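Side-chain contacts in SidF, inhibitor of growth family, member 3 (Legionella pneumophila subsp. pneumophila, PDB 4FYE), which probably removes the 3-phosphate of phosphatidylinositol 3,4,5-trisphosphate, as a bacterial phosphoinositide phosphatase with a mixed alpha-beta fold: residues Y210-Q215 with E403-V408; Q341-Y346 with I394-G399; R216-D221 with L239-S244. The protein carries 1 engineered substitution. All blocks are in the same frame, centred on the assembly; numbering follows the deposited sequence.

Interaction 1. Residues Y210-Q215 with E403-V408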
loop_
_atom_site.group_PDB
_atom_site.type_symbol
_atom_site.label_atom_id
_atom_site.label_comp_id
_atom_site.label_asym_id
_atom_site.label_seq_id
_atom_site.Cartn_x
_atom_site.Cartn_y
_atom_site.Cartn_z
ATOM N N TYR A 210 -3.859 15.180 -7.886
ATOM C CA TYR A 210 -4.779 14.991 -9.005
ATOM C C TYR A 210 -4.115 15.161 -10.373
ATOM O O TYR A 210 -3.294 16.059 -10.558
ATOM C CB TYR A 210 -5.912 15.992 -8.889
ATOM C CG TYR A 210 -6.892 15.692 -7.806
ATOM C CD1 TYR A 210 -7.476 14.437 -7.697
ATOM C CD2 TYR A 210 -7.287 16.685 -6.906
ATOM C CE1 TYR A 210 -8.417 14.166 -6.700
ATOM C CE2 TYR A 210 -8.232 16.436 -5.903
ATOM C CZ TYR A 210 -8.805 15.186 -5.809
ATOM O OH TYR A 210 -9.727 14.932 -4.813
ATOM N N THR A 211 -4.487 14.341 -11.348
ATOM C CA THR A 211 -4.030 14.603 -12.726
ATOM C C THR A 211 -4.794 15.777 -13.338
ATOM O O THR A 211 -5.850 16.158 -12.844
ATOM C CB THR A 211 -4.259 13.431 -13.664
ATOM O OG1 THR A 211 -5.641 13.119 -13.677
ATOM C CG2 THR A 211 -3.473 12.195 -13.245
ATOM N N LYS A 212 -4.281 16.359 -14.410
ATOM C CA LYS A 212 -4.983 17.487 -14.953
ATOM C C LYS A 212 -6.365 17.059 -15.429
ATOM O O LYS A 212 -7.333 17.766 -15.223
ATOM C CB LYS A 212 -4.176 18.222 -16.039
ATOM C CG LYS A 212 -2.903 18.798 -15.462
ATOM C CD LYS A 212 -2.560 20.161 -16.010
ATOM C CE LYS A 212 -1.128 20.559 -15.674
ATOM N NZ LYS A 212 -0.538 21.471 -16.730
ATOM N N ARG A 213 -6.441 15.907 -16.077
ATOM C CA ARG A 213 -7.717 15.378 -16.498
ATOM C C ARG A 213 -8.712 15.313 -15.332
ATOM O O ARG A 213 -9.822 15.800 -15.449
ATOM C CB ARG A 213 -7.537 13.993 -17.085
ATOM C CG ARG A 213 -8.771 13.439 -17.754
ATOM C CD ARG A 213 -8.664 11.939 -17.785
ATOM N NE ARG A 213 -7.551 11.554 -18.625
ATOM C CZ ARG A 213 -7.610 11.512 -19.953
ATOM N NH1 ARG A 213 -8.739 11.832 -20.579
ATOM N NH2 ARG A 213 -6.545 11.140 -20.648
ATOM N N GLN A 214 -8.325 14.728 -14.209
ATOM C CA GLN A 214 -9.197 14.742 -13.023
ATOM C C GLN A 214 -9.546 16.186 -12.618
ATOM O O GLN A 214 -10.681 16.508 -12.310
ATOM C CB GLN A 214 -8.531 14.025 -11.840
ATOM C CG GLN A 214 -8.503 12.510 -11.922
ATOM C CD GLN A 214 -7.491 11.907 -10.955
ATOM O OE1 GLN A 214 -6.486 12.549 -10.630
ATOM N NE2 GLN A 214 -7.713 10.646 -10.547
ATOM N N GLN A 215 -8.545 17.048 -12.641
ATOM C CA GLN A 215 -8.695 18.398 -12.181
ATOM C C GLN A 215 -9.844 19.087 -12.927
ATOM O O GLN A 215 -10.696 19.698 -12.284
ATOM C CB GLN A 215 -7.353 19.143 -12.283
ATOM C CG GLN A 215 -7.114 20.272 -11.271
ATOM C CD GLN A 215 -7.397 19.919 -9.786
ATOM O OE1 GLN A 215 -6.470 19.727 -8.992
ATOM N NE2 GLN A 215 -8.682 19.875 -9.404
ATOM N N GLU A 403 5.846 22.965 -12.696
ATOM C CA GLU A 403 5.638 21.593 -13.095
ATOM C C GLU A 403 5.914 21.445 -14.585
ATOM O O GLU A 403 5.992 22.443 -15.284
ATOM C CB GLU A 403 4.212 21.189 -12.766
ATOM C CG GLU A 403 3.219 22.030 -13.541
ATOM C CD GLU A 403 1.782 21.860 -13.093
ATOM O OE1 GLU A 403 0.898 22.170 -13.899
ATOM O OE2 GLU A 403 1.516 21.449 -11.952
ATOM N N VAL A 404 6.075 20.213 -15.068
ATOM C CA VAL A 404 6.259 19.947 -16.504
ATOM C C VAL A 404 5.403 18.792 -16.932
ATOM O O VAL A 404 5.031 17.955 -16.101
ATOM C CB VAL A 404 7.762 19.696 -16.854
ATOM C CG1 VAL A 404 8.578 20.953 -16.502
ATOM C CG2 VAL A 404 8.340 18.487 -16.111
ATOM N N GLU A 405 5.103 18.709 -18.218
ATOM C CA GLU A 405 4.238 17.639 -18.707
ATOM C C GLU A 405 5.073 16.650 -19.514
ATOM O O GLU A 405 5.921 17.088 -20.259
ATOM C CB GLU A 405 3.125 18.238 -19.588
ATOM C CG GLU A 405 1.892 18.725 -18.814
ATOM C CD GLU A 405 0.589 18.556 -19.608
ATOM O OE1 GLU A 405 -0.255 17.716 -19.201
ATOM O OE2 GLU A 405 0.399 19.248 -20.647
ATOM N N THR A 406 4.840 15.344 -19.374
ATOM C CA THR A 406 5.567 14.344 -20.145
ATOM C C THR A 406 4.745 13.098 -20.362
ATOM O O THR A 406 3.992 12.670 -19.496
ATOM C CB THR A 406 6.656 13.618 -19.312
ATOM O OG1 THR A 406 6.825 14.206 -18.029
ATOM C CG2 THR A 406 7.923 13.448 -20.051
ATOM N N ALA A 407 5.038 12.419 -21.439
ATOM C CA ALA A 407 4.588 11.049 -21.611
ATOM C C ALA A 407 5.358 10.194 -20.611
ATOM O O ALA A 407 6.490 10.534 -20.333
ATOM C CB ALA A 407 4.865 10.606 -23.050
ATOM N N VAL A 408 4.758 9.139 -20.060
ATOM C CA VAL A 408 5.466 8.176 -19.189
ATOM C C VAL A 408 5.080 6.754 -19.603
ATOM O O VAL A 408 3.896 6.466 -19.678
ATOM C CB VAL A 408 5.099 8.271 -17.700
ATOM C CG1 VAL A 408 5.762 7.102 -16.927
ATOM C CG2 VAL A 408 5.604 9.579 -17.053
#
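K212 and E403 reach for each other from opposite directions, the lysine from the first turn of helix 212-216 and the glutamate from the start of strand 402-416. They form a salt bridge in which K212 NZ lies 3.3 Å from E403 OE1. The same oxygen is 3.1 Å from K212 CE, and thus sits beside the end of the lysine chain and not squarely beyond its nitrogen. A bend at chi2 (-141°) steers the otherwise extended lysine across to the strand, and E403 answers with a chain that runs straight beyond CG. E405, two residues on, offers a second negative charge, but its OE1 remains 4.5 Å from K212 NZ, too far for a salt bridge, and its CG is the nearer neighbour.

Behind the lysine, the helix start settles its own polar groups through a capping box. Q214 N donates to T211 OG1 at 3.2 Å, and T211 N returns a bond to Q214 OE1 at 2.8 Å, with an N-H...O angle of 162°. Backbone bonding begins at once, Q215 N giving to T211 O. The other end of the Q214 amide is also used, its NE2 donating to E300 of helix 284-311. R213 is held separately, by a salt bridge from NE to E299 and a cation-pi contact with F507.

The helix start is thus anchored by other residues, and the lysine link is an addition to that frame. One ion pair at the surface, with no hydrogen bond between the two segments beside it, is consistent with a modest tie between helix start and strand; the two nearby carboxylates would probably favour a charged lysine.

Interaction 2. Residues Q341-Y346 with I394-G399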
loop_
_atom_site.group_PDB
_atom_site.type_symbol
_atom_site.label_atom_id
_atom_site.label_comp_id
_atom_site.label_asym_id
_atom_site.label_seq_id
_atom_site.Cartn_x
_atom_site.Cartn_y
_atom_site.Cartn_z
ATOM N N GLN A 341 15.467 22.811 -11.817
ATOM C CA GLN A 341 16.029 22.959 -13.143
ATOM C C GLN A 341 16.554 21.586 -13.616
ATOM O O GLN A 341 16.334 21.172 -14.745
ATOM C CB GLN A 341 17.147 24.011 -13.106
ATOM C CG GLN A 341 17.619 24.434 -14.468
ATOM C CD GLN A 341 18.940 25.242 -14.428
ATOM O OE1 GLN A 341 19.831 25.005 -13.588
ATOM N NE2 GLN A 341 19.073 26.192 -15.350
ATOM N N LEU A 342 17.239 20.880 -12.728
ATOM C CA LEU A 342 17.659 19.520 -12.959
ATOM C C LEU A 342 16.489 18.615 -13.317
ATOM O O LEU A 342 16.599 17.843 -14.253
ATOM C CB LEU A 342 18.335 18.983 -11.705
ATOM C CG LEU A 342 19.858 19.061 -11.632
ATOM C CD1 LEU A 342 20.480 19.807 -12.810
ATOM C CD2 LEU A 342 20.309 19.574 -10.273
ATOM N N ILE A 343 15.366 18.719 -12.606
ATOM C CA ILE A 343 14.263 17.800 -12.860
ATOM C C ILE A 343 13.666 18.066 -14.220
ATOM O O ILE A 343 13.441 17.148 -15.025
ATOM C CB ILE A 343 13.202 17.869 -11.777
ATOM C CG1 ILE A 343 13.780 17.248 -10.524
ATOM C CG2 ILE A 343 11.926 17.105 -12.194
ATOM C CD1 ILE A 343 12.898 17.488 -9.286
ATOM N N LYS A 344 13.485 19.345 -14.494
ATOM C CA LYS A 344 12.969 19.783 -15.768
ATOM C C LYS A 344 13.854 19.334 -16.948
ATOM O O LYS A 344 13.358 18.826 -17.914
ATOM C CB LYS A 344 12.785 21.313 -15.790
ATOM C CG LYS A 344 12.259 21.769 -17.146
ATOM C CD LYS A 344 12.493 23.223 -17.498
ATOM C CE LYS A 344 12.408 23.345 -19.008
ATOM N NZ LYS A 344 12.052 24.738 -19.393
ATOM N N LEU A 345 15.155 19.530 -16.853
ATOM C CA LEU A 345 16.033 19.123 -17.932
ATOM C C LEU A 345 16.058 17.606 -18.032
ATOM O O LEU A 345 16.044 17.074 -19.110
ATOM C CB LEU A 345 17.451 19.686 -17.737
ATOM C CG LEU A 345 17.592 21.182 -18.078
ATOM C CD1 LEU A 345 18.886 21.832 -17.584
ATOM C CD2 LEU A 345 17.427 21.488 -19.566
ATOM N N TYR A 346 16.042 16.913 -16.896
ATOM C CA TYR A 346 16.059 15.483 -16.872
ATOM C C TYR A 346 14.868 14.942 -17.643
ATOM O O TYR A 346 15.022 13.968 -18.454
ATOM C CB TYR A 346 16.096 14.924 -15.442
ATOM C CG TYR A 346 15.849 13.407 -15.390
ATOM C CD1 TYR A 346 16.731 12.511 -15.984
ATOM C CD2 TYR A 346 14.753 12.899 -14.811
ATOM C CE1 TYR A 346 16.499 11.142 -15.973
ATOM C CE2 TYR A 346 14.512 11.550 -14.782
ATOM C CZ TYR A 346 15.387 10.677 -15.386
ATOM O OH TYR A 346 15.150 9.305 -15.385
ATOM N N ILE A 394 1.398 12.903 -18.435
ATOM C CA ILE A 394 1.353 13.070 -16.979
ATOM C C ILE A 394 1.937 14.415 -16.576
ATOM O O ILE A 394 2.421 15.110 -17.416
ATOM C CB ILE A 394 2.047 11.837 -16.296
ATOM C CG1 ILE A 394 0.996 11.176 -15.507
ATOM C CG2 ILE A 394 3.421 12.076 -15.608
ATOM C CD1 ILE A 394 0.094 10.441 -16.460
ATOM N N THR A 395 1.859 14.792 -15.310
ATOM C CA THR A 395 2.428 16.070 -14.857
ATOM C C THR A 395 3.452 15.750 -13.784
ATOM O O THR A 395 3.176 14.934 -12.942
ATOM C CB THR A 395 1.323 16.971 -14.253
ATOM O OG1 THR A 395 0.536 17.474 -15.323
ATOM C CG2 THR A 395 1.893 18.137 -13.508
ATOM N N ILE A 396 4.621 16.390 -13.813
ATOM C CA ILE A 396 5.644 16.107 -12.855
ATOM C C ILE A 396 5.869 17.414 -12.145
ATOM O O ILE A 396 6.183 18.417 -12.793
ATOM C CB ILE A 396 6.961 15.657 -13.564
ATOM C CG1 ILE A 396 6.775 14.290 -14.253
ATOM C CG2 ILE A 396 8.182 15.686 -12.630
ATOM C CD1 ILE A 396 6.910 13.158 -13.320
ATOM N N GLN A 397 5.714 17.396 -10.827
ATOM C CA GLN A 397 6.127 18.546 -10.001
ATOM C C GLN A 397 7.644 18.756 -9.966
ATOM O O GLN A 397 8.359 17.876 -9.483
ATOM C CB GLN A 397 5.732 18.292 -8.561
ATOM C CG GLN A 397 4.280 18.379 -8.251
ATOM C CD GLN A 397 3.710 19.647 -8.805
ATOM O OE1 GLN A 397 2.886 19.603 -9.733
ATOM N NE2 GLN A 397 4.186 20.797 -8.290
ATOM N N THR A 398 8.136 19.917 -10.399
ATOM C CA THR A 398 9.583 20.206 -10.383
ATOM C C THR A 398 10.022 20.990 -9.150
ATOM O O THR A 398 11.101 20.783 -8.621
ATOM C CB THR A 398 10.039 20.986 -11.631
ATOM O OG1 THR A 398 9.440 22.274 -11.621
ATOM C CG2 THR A 398 9.651 20.266 -12.924
ATOM N N GLY A 399 9.169 21.908 -8.721
ATOM C CA GLY A 399 9.419 22.734 -7.572
ATOM C C GLY A 399 8.069 23.119 -7.004
ATOM O O GLY A 399 7.016 22.636 -7.469
#
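Apolar contact centres on I343, whose CG2 methyl meets two methyls of the strand: CG2 of I396 and CG2 of T398, each 4.0 Å from it. The isoleucine crosses both partners at a slant. Its CG1 lies beside the backbone N, anti to the carbonyl carbon (chi1 -71°), and carries CD1 to within 3.8 Å of the carbonyl oxygen T398 O, while CG2, anti to the N, takes the methyl contacts. K344 adds a lesser contact, its CB lying 4.4 Å from T398 CG2 while the rest of its chain leads away.

The polar atoms of T398 find partners outside the two segments. T398 presents its methyl to the helix and keeps OG1 for a hydrogen bond with the hydroxyl of T402, across the turn that joins the two strands of the hairpin; T398 O accepts from the hydroxyl of T6.

Further apolar cover comes from helix 284-311, where I310 touches I343 and A306 touches I396, and from L318, which also touches I343. The segment axes approach to 7.6 Å and run at 144°, roughly antiparallel. This is the helix-on-sheet packing of a mixed alpha-beta fold, with helix 335-349 against the outermost strand of the sheet.

Interaction 3. Residues R216-D221 with L239-S244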
loop_
_atom_site.group_PDB
_atom_site.type_symbol
_atom_site.label_atom_id
_atom_site.label_comp_id
_atom_site.label_asym_id
_atom_site.label_seq_id
_atom_site.Cartn_x
_atom_site.Cartn_y
_atom_site.Cartn_z
ATOM N N ARG A 216 -9.926 18.947 -14.247
ATOM C CA ARG A 216 -11.002 19.617 -14.977
ATOM C C ARG A 216 -12.365 18.871 -15.016
ATOM O O ARG A 216 -13.397 19.504 -15.251
ATOM C CB ARG A 216 -10.552 20.020 -16.373
ATOM C CG ARG A 216 -10.449 18.846 -17.318
ATOM C CD ARG A 216 -10.017 19.249 -18.708
ATOM N NE ARG A 216 -9.244 18.184 -19.337
ATOM C CZ ARG A 216 -9.771 17.103 -19.922
ATOM N NH1 ARG A 216 -11.109 16.912 -19.965
ATOM N NH2 ARG A 216 -8.937 16.203 -20.459
ATOM N N LEU A 217 -12.383 17.550 -14.804
ATOM C CA LEU A 217 -13.658 16.858 -14.579
ATOM C C LEU A 217 -14.164 17.091 -13.165
ATOM O O LEU A 217 -14.857 16.261 -12.622
ATOM C CB LEU A 217 -13.590 15.342 -14.851
ATOM C CG LEU A 217 -13.042 14.738 -16.160
ATOM C CD1 LEU A 217 -12.498 13.352 -15.870
ATOM C CD2 LEU A 217 -14.035 14.653 -17.300
ATOM N N MET A 218 -13.811 18.201 -12.540
ATOM C CA MET A 218 -14.355 18.470 -11.211
ATOM C C MET A 218 -14.774 19.923 -11.112
ATOM O O MET A 218 -14.616 20.539 -10.058
ATOM C CB MET A 218 -13.353 18.114 -10.110
ATOM C CG MET A 218 -12.872 16.683 -10.190
ATOM S SD MET A 218 -12.271 15.962 -8.661
ATOM C CE MET A 218 -10.722 16.826 -8.371
ATOM N N GLY A 219 -15.314 20.458 -12.211
ATOM C CA GLY A 219 -15.618 21.887 -12.322
ATOM C C GLY A 219 -14.518 22.717 -11.672
ATOM O O GLY A 219 -14.821 23.612 -10.879
ATOM N N LYS A 220 -13.251 22.369 -11.975
ATOM C CA LYS A 220 -12.023 23.079 -11.517
ATOM C C LYS A 220 -11.097 23.459 -12.696
ATOM O O LYS A 220 -11.446 23.253 -13.862
ATOM C CB LYS A 220 -11.235 22.270 -10.456
ATOM C CG LYS A 220 -11.901 22.206 -9.086
ATOM C CD LYS A 220 -10.912 22.135 -7.924
ATOM C CE LYS A 220 -11.677 22.104 -6.600
ATOM N NZ LYS A 220 -10.879 22.530 -5.417
ATOM N N ASP A 221 -9.920 24.008 -12.392
ATOM C CA ASP A 221 -8.990 24.469 -13.437
ATOM C C ASP A 221 -7.595 23.821 -13.388
ATOM O O ASP A 221 -7.006 23.658 -12.319
ATOM C CB ASP A 221 -8.870 26.002 -13.424
ATOM C CG ASP A 221 -8.231 26.552 -14.695
ATOM O OD1 ASP A 221 -8.934 27.251 -15.455
ATOM O OD2 ASP A 221 -7.034 26.275 -14.944
ATOM N N LEU A 239 -20.017 9.287 -7.655
ATOM C CA LEU A 239 -18.818 9.167 -8.521
ATOM C C LEU A 239 -17.801 10.312 -8.401
ATOM O O LEU A 239 -17.576 11.057 -9.352
ATOM C CB LEU A 239 -19.196 8.945 -10.004
ATOM C CG LEU A 239 -19.417 7.492 -10.426
ATOM C CD1 LEU A 239 -20.826 7.059 -10.074
ATOM C CD2 LEU A 239 -19.168 7.259 -11.907
ATOM N N VAL A 240 -17.198 10.433 -7.222
ATOM C CA VAL A 240 -16.053 11.301 -7.022
ATOM C C VAL A 240 -14.821 10.695 -7.715
ATOM O O VAL A 240 -14.695 9.460 -7.865
ATOM C CB VAL A 240 -15.746 11.505 -5.524
ATOM C CG1 VAL A 240 -15.111 12.879 -5.300
ATOM C CG2 VAL A 240 -17.018 11.342 -4.681
ATOM N N LEU A 241 -13.929 11.572 -8.158
ATOM C CA LEU A 241 -12.673 11.125 -8.734
ATOM C C LEU A 241 -11.541 11.217 -7.741
ATOM O O LEU A 241 -11.624 11.959 -6.739
ATOM C CB LEU A 241 -12.299 11.980 -9.929
ATOM C CG LEU A 241 -13.332 12.081 -11.035
ATOM C CD1 LEU A 241 -12.748 12.975 -12.128
ATOM C CD2 LEU A 241 -13.675 10.702 -11.576
ATOM N N GLY A 242 -10.469 10.480 -8.046
ATOM C CA GLY A 242 -9.293 10.486 -7.211
ATOM C C GLY A 242 -9.116 9.230 -6.393
ATOM O O GLY A 242 -10.089 8.575 -5.995
ATOM N N ASN A 243 -7.850 8.887 -6.187
ATOM C CA ASN A 243 -7.446 7.839 -5.249
ATOM C C ASN A 243 -7.498 8.248 -3.758
ATOM O O ASN A 243 -7.509 9.435 -3.388
ATOM C CB ASN A 243 -6.030 7.360 -5.601
ATOM C CG ASN A 243 -6.029 6.447 -6.801
ATOM O OD1 ASN A 243 -6.794 5.485 -6.834
ATOM N ND2 ASN A 243 -5.196 6.754 -7.808
ATOM N N SER A 244 -7.532 7.262 -2.888
ATOM C CA SER A 244 -7.362 7.607 -1.492
ATOM C C SER A 244 -6.737 6.470 -0.725
ATOM O O SER A 244 -6.599 5.326 -1.226
ATOM C CB SER A 244 -8.644 8.201 -0.811
ATOM O OG SER A 244 -9.750 7.298 -0.800
#
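Just past the end of helix 212-216 the chain leaves helical geometry at L217 and turns through G219 at positive phi, passing an irregular run, 239-244, with M218 and L241 as the nearest backbone pair, 7.9 Å between their CA atoms. L241 is the one side chain from its run that enters the contact, and it meets two neighbours at once. Its CD1 methyl sits against both L217 CB, at 3.7 Å, and L217 CD1, at 3.8 Å, the two leucine side chains crossing at about a right angle. M218 comes at a slant to the same leucine: its SD is 4.2 Å from L241 CB and its CG 4.2 Å from L241 CD1. A turn at chi3 (-70°) folds the terminal methyl of the methionine back, and that methyl rests against the ring of Y210.

Beyond R216, the last helical residue, both segments belong to the long connection between helix 212-216 and strand 247-254. The contact therefore joins the modelled parts on either side of the unmodelled 223-236, which is probably disordered. Both also touch helix 284-311, L217 at I296 and L241 at V293, while F510 of helix 482-514 touches L217 as well.

The 239-244 run is tied to the first of these helices through its backbone too. G242 N donates to N297 OD1, and N243 N donates to E300 OE2. At G242 (phi 106°) a CB would press on the carbonyl oxygen of L241, and the backbone angles by themselves call for glycine.

How the interactions relate
Interactions 1 and 2 meet in the mixed four-stranded sheet: strands 391-399 and 402-416 are neighbours there, and V404 and T406 of interaction 1 pair with I396 and I394 of interaction 2, with about 12 Å between contact centres. Interaction 3 lies about 13 Å from interaction 1 and continues directly from its helix, whereas interactions 2 and 3 are about 23 Å apart and do not touch. Along the chain, interaction 3 closes before interaction 2 opens, and both are nested within the span closed by interaction 1. The K212 salt bridge ties the short helix 212-216 to strand 402-416, next to the outermost strand 391-399, and helix 284-311 borders all three contacts.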